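Local structure of putative DNA helicase (Lactobacillus plantarum, 3DMN) at residues Val38-Phe43 with Val151-Leu156; Thr89-Glu94 with Ile103-Phe108; Val118-Ala123 with His146-Val151. The protein is probably a DNA helicase of the UvrD-like type, seen here through its C-terminal P-loop NTPase-like domain, though its function has not been established. One frame throughout, in Å; residues are numbered along the deposited sequence.

Contact 1 (Val38-Phe43 with Val151-Leu156). With ACT (acetate ion), chain B; EDO (1,2-ethanediol), chain N.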
# COMPACT_ATOMS: atom_id res chain seq x y z
N VAL A 38 5.80 7.73 -1.36
CA VAL A 38 6.50 8.21 -2.56
C VAL A 38 5.46 8.77 -3.48
O VAL A 38 4.51 8.08 -3.84
CB VAL A 38 7.30 7.10 -3.26
CG1 VAL A 38 8.11 7.70 -4.41
CG2 VAL A 38 8.23 6.41 -2.28
N VAL A 39 5.66 10.04 -3.85
CA VAL A 39 4.73 10.71 -4.77
C VAL A 39 5.41 10.79 -6.12
O VAL A 39 6.56 11.25 -6.21
CB VAL A 39 4.34 12.11 -4.27
CG1 VAL A 39 3.47 12.85 -5.32
CG2 VAL A 39 3.60 11.98 -2.92
N THR A 40 4.72 10.30 -7.15
CA THR A 40 5.31 10.15 -8.48
C THR A 40 4.49 10.95 -9.50
O THR A 40 3.32 11.21 -9.27
CB THR A 40 5.32 8.67 -8.90
OG1 THR A 40 3.97 8.19 -9.06
CG2 THR A 40 6.05 7.80 -7.83
N PRO A 41 5.12 11.38 -10.60
CA PRO A 41 4.42 12.28 -11.53
C PRO A 41 3.41 11.67 -12.46
O PRO A 41 2.61 12.40 -13.04
CB PRO A 41 5.58 12.88 -12.38
CG PRO A 41 6.64 11.74 -12.35
CD PRO A 41 6.55 11.23 -10.94
N ASN A 42 3.47 10.35 -12.68
CA ASN A 42 2.57 9.72 -13.63
C ASN A 42 2.50 8.23 -13.34
O ASN A 42 3.29 7.72 -12.51
CB ASN A 42 2.96 9.98 -15.10
CG ASN A 42 4.44 9.72 -15.33
OD1 ASN A 42 4.92 8.62 -15.04
ND2 ASN A 42 5.16 10.73 -15.80
N PHE A 43 1.58 7.57 -14.05
CA PHE A 43 1.28 6.15 -13.78
C PHE A 43 2.54 5.27 -13.92
O PHE A 43 2.83 4.49 -13.01
CB PHE A 43 0.20 5.70 -14.71
CG PHE A 43 -0.13 4.24 -14.61
CD1 PHE A 43 -1.06 3.80 -13.70
CD2 PHE A 43 0.50 3.32 -15.46
CE1 PHE A 43 -1.39 2.44 -13.62
CE2 PHE A 43 0.19 1.96 -15.40
CZ PHE A 43 -0.72 1.51 -14.46
N VAL A 151 2.36 4.58 -2.49
CA VAL A 151 2.75 5.22 -3.77
C VAL A 151 1.59 6.03 -4.27
O VAL A 151 0.49 5.51 -4.36
CB VAL A 151 3.18 4.16 -4.84
CG1 VAL A 151 3.51 4.84 -6.18
CG2 VAL A 151 4.38 3.34 -4.36
N ALA A 152 1.82 7.30 -4.62
CA ALA A 152 0.72 8.15 -5.11
C ALA A 152 1.14 8.67 -6.46
O ALA A 152 2.29 9.04 -6.63
CB ALA A 152 0.50 9.36 -4.14
N VAL A 153 0.20 8.71 -7.39
CA VAL A 153 0.44 9.28 -8.73
C VAL A 153 -0.22 10.66 -8.75
O VAL A 153 -1.47 10.79 -8.61
CB VAL A 153 -0.17 8.41 -9.81
CG1 VAL A 153 0.04 9.09 -11.19
CG2 VAL A 153 0.53 7.04 -9.80
N GLY A 154 0.60 11.68 -8.89
CA GLY A 154 0.13 13.06 -8.98
C GLY A 154 0.41 13.76 -7.68
O GLY A 154 1.50 14.29 -7.45
N SER A 155 -0.59 13.75 -6.79
CA SER A 155 -0.47 14.36 -5.46
C SER A 155 -0.86 13.37 -4.40
O SER A 155 -1.69 12.50 -4.65
CB SER A 155 -1.41 15.55 -5.31
OG SER A 155 -0.97 16.64 -6.15
N LEU A 156 -0.25 13.51 -3.23
CA LEU A 156 -0.64 12.65 -2.11
C LEU A 156 -2.08 12.94 -1.69
O LEU A 156 -2.55 14.08 -1.71
CB LEU A 156 0.33 12.88 -0.94
CG LEU A 156 0.22 11.89 0.22
CD1 LEU A 156 0.53 10.44 -0.19
CD2 LEU A 156 1.15 12.36 1.35
C ACT B . -4.03 13.19 -8.01
O ACT B . -3.41 13.17 -6.95
OXT ACT B . -5.22 12.81 -8.10
CH3 ACT B . -3.29 13.64 -9.12
C1 EDO N . 2.75 16.20 -5.75
O1 EDO N . 1.85 17.27 -5.40
C2 EDO N . 3.86 16.58 -6.71
O2 EDO N . 5.11 16.07 -6.24
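Ala152 O is gripped twice by Thr40. The backbone Thr40 N reaches Ala152 O at 2.8 Å, and Thr40 OG1 donates to the same Ala152 O at 3.1 Å, coming from above the carbonyl plane rather than onto a lone pair. The hydroxyl can do this because chi1 of 66° sets OG1 between the backbone N and the carbonyl carbon, which leaves CG2 beside the N; the second bond should fix the rotation of the side chain. On either side of this carbonyl the parallel pairing goes on, with Ala152 N bonded to Val38 O and Gly154 N running almost straight into Thr40 O (2.8 Å, 173° at the hydrogen). On the face of Val39, its CG2 lies 3.9 Å from Leu156 CB, the two side chains crossing at about a right angle. On the opposite face, Val153 CG2 lies 3.7 Å from Thr40 OG1 while Val153 CG1 packs 3.4 Å from Asn42 C, just before helix 43-59. At the backbone angles of Gly154 a CB would jam against the preceding carbonyl O, which calls for glycine. Ser155 N donates to an acetate O at 2.9 Å, and a CB on Gly154 would also run into the acetate methyl. Asn42 caps the following helix through OD1 and Ala45 N. Helix 43-59 lies against the face of Val38, Thr40 and Val151, while strand 118-121 flanks Val151 and Val153 through Trp121.

Contact 2 (Thr89-Glu94 with Ile103-Phe108). With ACT (acetate ion), chain F.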
# COMPACT_ATOMS: atom_id res chain seq x y z
N THR A 89 -0.15 -11.98 -9.34
CA THR A 89 -1.41 -12.67 -9.12
C THR A 89 -2.41 -11.62 -8.64
O THR A 89 -2.29 -11.11 -7.52
CB THR A 89 -1.25 -13.77 -8.08
OG1 THR A 89 -0.36 -14.76 -8.59
CG2 THR A 89 -2.61 -14.41 -7.75
N LEU A 90 -3.39 -11.31 -9.50
CA LEU A 90 -4.45 -10.41 -9.12
C LEU A 90 -5.48 -11.29 -8.44
O LEU A 90 -6.15 -12.13 -9.10
CB LEU A 90 -4.98 -9.66 -10.33
CG LEU A 90 -6.26 -8.83 -10.13
CD1 LEU A 90 -6.06 -7.98 -8.97
CD2 LEU A 90 -6.57 -8.02 -11.36
N ILE A 91 -5.51 -11.19 -7.10
CA ILE A 91 -6.22 -12.19 -6.26
C ILE A 91 -7.70 -12.02 -6.37
O ILE A 91 -8.21 -10.91 -6.51
CB ILE A 91 -5.75 -12.28 -4.75
CG1 ILE A 91 -6.20 -11.07 -3.92
CG2 ILE A 91 -4.22 -12.60 -4.66
CD1 ILE A 91 -6.33 -11.36 -2.41
N GLN A 92 -8.38 -13.18 -6.35
CA GLN A 92 -9.86 -13.24 -6.45
C GLN A 92 -10.46 -13.84 -5.17
O GLN A 92 -11.69 -13.81 -4.97
CB GLN A 92 -10.30 -14.09 -7.65
CG GLN A 92 -9.62 -13.76 -9.00
CD GLN A 92 -10.41 -14.25 -10.21
OE1 GLN A 92 -11.53 -14.74 -10.07
NE2 GLN A 92 -9.82 -14.13 -11.40
N THR A 93 -9.59 -14.39 -4.32
CA THR A 93 -10.02 -14.96 -3.05
C THR A 93 -8.82 -14.92 -2.09
O THR A 93 -7.69 -14.88 -2.54
CB THR A 93 -10.62 -16.37 -3.28
OG1 THR A 93 -11.46 -16.71 -2.18
CG2 THR A 93 -9.52 -17.45 -3.53
N GLU A 94 -9.06 -14.91 -0.78
CA GLU A 94 -7.97 -14.68 0.18
C GLU A 94 -6.84 -15.73 0.07
O GLU A 94 -5.64 -15.45 0.16
CB GLU A 94 -8.53 -14.52 1.61
CG GLU A 94 -8.68 -15.79 2.43
CD GLU A 94 -9.46 -15.61 3.75
OE1 GLU A 94 -9.62 -14.45 4.22
OE2 GLU A 94 -9.90 -16.65 4.31
N ILE A 103 1.29 -10.49 -5.01
CA ILE A 103 -0.18 -10.47 -4.94
C ILE A 103 -0.67 -9.03 -5.06
O ILE A 103 -0.12 -8.14 -4.41
CB ILE A 103 -0.84 -11.13 -3.66
CG1 ILE A 103 -0.36 -10.47 -2.40
CG2 ILE A 103 -0.67 -12.65 -3.64
CD1 ILE A 103 -0.95 -11.08 -1.15
N VAL A 104 -1.68 -8.84 -5.90
CA VAL A 104 -2.38 -7.57 -6.03
C VAL A 104 -3.81 -7.84 -5.54
O VAL A 104 -4.49 -8.75 -6.09
CB VAL A 104 -2.38 -7.06 -7.52
CG1 VAL A 104 -3.22 -5.80 -7.57
CG2 VAL A 104 -0.95 -6.72 -7.94
N VAL A 105 -4.24 -7.06 -4.56
CA VAL A 105 -5.41 -7.37 -3.73
C VAL A 105 -6.32 -6.13 -3.81
O VAL A 105 -5.94 -5.07 -3.36
CB VAL A 105 -4.96 -7.54 -2.16
CG1 VAL A 105 -6.14 -7.88 -1.24
CG2 VAL A 105 -3.85 -8.59 -1.98
N PRO A 106 -7.54 -6.28 -4.37
CA PRO A 106 -8.47 -5.12 -4.19
C PRO A 106 -8.85 -4.94 -2.72
O PRO A 106 -8.97 -5.93 -2.00
CB PRO A 106 -9.72 -5.55 -4.95
CG PRO A 106 -9.24 -6.63 -5.87
CD PRO A 106 -8.16 -7.36 -5.17
N SER A 107 -9.07 -3.71 -2.30
CA SER A 107 -9.26 -3.41 -0.87
C SER A 107 -10.31 -4.31 -0.26
O SER A 107 -10.15 -4.82 0.86
CB SER A 107 -9.64 -1.95 -0.64
OG SER A 107 -10.85 -1.60 -1.32
N PHE A 108 -11.41 -4.49 -0.99
CA PHE A 108 -12.53 -5.31 -0.48
C PHE A 108 -12.24 -6.79 -0.31
O PHE A 108 -13.08 -7.54 0.25
CB PHE A 108 -13.79 -5.10 -1.37
CG PHE A 108 -13.58 -5.39 -2.81
CD1 PHE A 108 -13.36 -4.34 -3.72
CD2 PHE A 108 -13.58 -6.70 -3.29
CE1 PHE A 108 -13.18 -4.57 -5.09
CE2 PHE A 108 -13.39 -6.97 -4.65
CZ PHE A 108 -13.20 -5.89 -5.57
C ACT F . -3.25 -12.78 -12.54
O ACT F . -3.87 -13.27 -11.56
OXT ACT F . -2.60 -13.57 -13.27
CH3 ACT F . -3.35 -11.34 -12.90
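Two short parallel strands at one margin of the central sheet meet here, with Ile91, just past the end of the outermost strand 88-90, folded against strand 102-106. Backbone bonds join them: Val104 N to Thr89 O at 2.9 Å, the donor tilted 28° from the carbonyl plane, and Ile91 N to Val104 O at 2.8 Å. Beyond these the grip is apolar. Ile91 meets two residues with separate branches: its CG2 rests 3.7 Å from Ile103 CG2, and its CD1 lies against both methyls of Val105, 3.7 Å from CG1. A chi1 of 72° wedges Ile91 CG1 between its own N and carbonyl carbon, carrying CD1 over Val105 while CG2 stays beside the N and faces Ile103. Replacing Ile91 with an alanine would probably open a gap over Val105 and leave Ile103 CG2 without this methyl partner. On the other face, Leu90 CD1 sits 3.8 Å from Val104 CG1 and 3.4 Å from Val104 O, with helix 71-82 packed on the same two residues. Outward, Leu90 N donates to an acetate O at 2.9 Å, an anion also held by Lys82 NZ, while Thr89 OG1 turns to Leu98 O. Across the pair the side chains meet through hydrocarbon contacts, with the polar bonding left to the backbone, so their fit probably depends on shape rather than charge.

Contact 3 (Val118-Ala123 with His146-Val151). With ACT (acetate ion), chain K; ACT (acetate ion), chain L.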
# COMPACT_ATOMS: atom_id res chain seq x y z
N VAL A 118 3.05 -4.19 2.95
CA VAL A 118 1.98 -3.76 2.06
C VAL A 118 2.51 -2.60 1.24
O VAL A 118 3.17 -1.71 1.77
CB VAL A 118 0.73 -3.27 2.87
CG1 VAL A 118 -0.28 -2.55 1.95
CG2 VAL A 118 0.05 -4.49 3.56
N ILE A 119 2.17 -2.62 -0.03
CA ILE A 119 2.33 -1.40 -0.87
C ILE A 119 0.93 -0.91 -1.23
O ILE A 119 0.18 -1.66 -1.84
CB ILE A 119 3.11 -1.72 -2.13
CG1 ILE A 119 4.53 -2.19 -1.78
CG2 ILE A 119 3.15 -0.48 -3.11
CD1 ILE A 119 5.29 -2.84 -3.01
N VAL A 120 0.56 0.30 -0.77
CA VAL A 120 -0.74 0.88 -1.11
C VAL A 120 -0.62 1.52 -2.48
O VAL A 120 0.12 2.49 -2.67
CB VAL A 120 -1.19 1.93 -0.06
CG1 VAL A 120 -2.56 2.44 -0.40
CG2 VAL A 120 -1.17 1.29 1.32
N TRP A 121 -1.40 1.01 -3.43
CA TRP A 121 -1.29 1.53 -4.80
C TRP A 121 -2.17 2.76 -5.01
O TRP A 121 -3.43 2.74 -4.90
CB TRP A 121 -1.63 0.44 -5.85
CG TRP A 121 -1.74 1.00 -7.22
CD1 TRP A 121 -2.88 1.04 -8.01
CD2 TRP A 121 -0.71 1.67 -7.95
NE1 TRP A 121 -2.60 1.67 -9.22
CE2 TRP A 121 -1.28 2.08 -9.19
CE3 TRP A 121 0.65 1.93 -7.70
CZ2 TRP A 121 -0.52 2.74 -10.16
CZ3 TRP A 121 1.39 2.63 -8.68
CH2 TRP A 121 0.79 3.02 -9.88
N ASN A 122 -1.49 3.85 -5.34
CA ASN A 122 -2.14 5.09 -5.78
C ASN A 122 -3.00 5.74 -4.70
O ASN A 122 -4.20 6.01 -4.90
CB ASN A 122 -2.88 4.95 -7.10
CG ASN A 122 -2.80 6.25 -7.91
OD1 ASN A 122 -2.23 7.21 -7.40
ND2 ASN A 122 -3.41 6.30 -9.11
N ALA A 123 -2.33 6.04 -3.61
CA ALA A 123 -2.91 6.76 -2.48
C ALA A 123 -2.94 8.27 -2.77
O ALA A 123 -2.37 9.06 -2.00
CB ALA A 123 -2.05 6.50 -1.21
N HIS A 146 4.57 -5.12 9.21
CA HIS A 146 5.99 -4.81 9.44
C HIS A 146 6.54 -3.70 8.53
O HIS A 146 7.33 -2.87 8.98
CB HIS A 146 6.84 -6.10 9.36
CG HIS A 146 6.35 -7.19 10.30
ND1 HIS A 146 6.03 -8.47 9.89
CD2 HIS A 146 6.08 -7.15 11.63
CE1 HIS A 146 5.60 -9.17 10.92
NE2 HIS A 146 5.62 -8.40 11.99
N GLU A 147 6.09 -3.65 7.28
CA GLU A 147 6.55 -2.63 6.32
C GLU A 147 5.34 -2.07 5.57
O GLU A 147 4.49 -2.81 5.14
CB GLU A 147 7.51 -3.26 5.31
CG GLU A 147 8.37 -2.24 4.57
CD GLU A 147 9.55 -1.73 5.42
OE1 GLU A 147 9.91 -2.40 6.43
OE2 GLU A 147 10.15 -0.68 5.07
N LEU A 148 5.30 -0.75 5.47
CA LEU A 148 4.19 -0.08 4.78
C LEU A 148 4.75 0.99 3.85
O LEU A 148 5.51 1.86 4.27
CB LEU A 148 3.25 0.55 5.81
CG LEU A 148 2.15 1.45 5.26
CD1 LEU A 148 1.17 0.64 4.38
CD2 LEU A 148 1.40 2.22 6.42
N THR A 149 4.32 0.91 2.59
CA THR A 149 4.77 1.84 1.54
C THR A 149 3.51 2.36 0.90
O THR A 149 2.59 1.62 0.66
CB THR A 149 5.59 1.11 0.44
OG1 THR A 149 6.76 0.54 1.01
CG2 THR A 149 6.02 2.13 -0.66
N LEU A 150 3.47 3.67 0.65
CA LEU A 150 2.36 4.28 -0.12
C LEU A 150 2.94 4.92 -1.34
O LEU A 150 3.86 5.73 -1.25
CB LEU A 150 1.58 5.34 0.69
CG LEU A 150 0.70 4.83 1.83
CD1 LEU A 150 1.53 4.44 3.02
CD2 LEU A 150 -0.23 5.99 2.26
N VAL A 151 2.36 4.58 -2.49
CA VAL A 151 2.75 5.22 -3.77
C VAL A 151 1.59 6.03 -4.27
O VAL A 151 0.49 5.51 -4.36
CB VAL A 151 3.18 4.16 -4.84
CG1 VAL A 151 3.51 4.84 -6.18
CG2 VAL A 151 4.38 3.34 -4.36
C ACT K . -4.69 3.46 -10.95
O ACT K . -4.50 2.22 -11.29
OXT ACT K . -5.07 3.79 -9.78
CH3 ACT K . -4.45 4.58 -11.91
C ACT L . -3.08 8.13 -12.20
O ACT L . -2.88 6.92 -12.45
OXT ACT L . -3.38 8.49 -11.03
CH3 ACT L . -2.97 9.16 -13.29
O HOH W 1 6.19 -2.09 1.61
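Val120 and Leu150 form the close-packed side of this pairing, in contrast with the partly exposed, acetate-bound end at Asn122. Val120 CB lies 3.9 Å from Leu150 CG, and Val120 CG2 meets Leu148 CD1 obliquely at the same distance; Leu150 CD2 also reaches Ala123 CB. Helix 9-16 covers Leu148 and Leu150 through Phe14. On the reverse face Ile119 and Thr149 run side by side, pointing the same way, beneath helix 43-59. Main-chain bonds hold the strands together, the shortest sound one from Val120 N to Thr149 O at 2.8 Å. Just past the end of strand 118-121, Val151 O takes Ala123 N at 3.0 Å and, weakly, Asn122 N. The buried Trp121 ring keeps CZ3 4.0 Å from Val151 CG1, but Trp121 NE1 donates to an acetate O at the ring edge (2.9 Å, 173° at the hydrogen). On the looser side, Asn122 ND2 holds that acetate and a second one, and Asn122 OD1 returns to Val153 N, which should fix the amide's flip. A water bridges Val118 O and Thr149 OG1, which also bonds Asn36 ND2. Strand 118-121, helix 134-141 and strand 147-153 make a beta-alpha-beta unit, consistent with the P-loop NTPase-like fold of UvrD-type helicases.

Overall arrangement
All three contacts pair neighbouring strands of one parallel sheet, ordered 88-90, 102-106, 64-68, 118-121, 147-153, 36-40 and 169-170. Contacts 1 and 3 share strand 147-153 and meet at Val151; their centres are about 12 Å apart. Contact 2 stands at the far margin, with strand 64-68 lying between it and contact 3, and its centre is about 15 Å from that of contact 3 and about 22 Å from that of contact 1. Along the chain, contacts 2 and 3 follow one another, and both fall within the span between the two segments of contact 1. Early strand 36-40 thus joins late strand 147-153, so the sheet draws distant parts of the sequence into one domain.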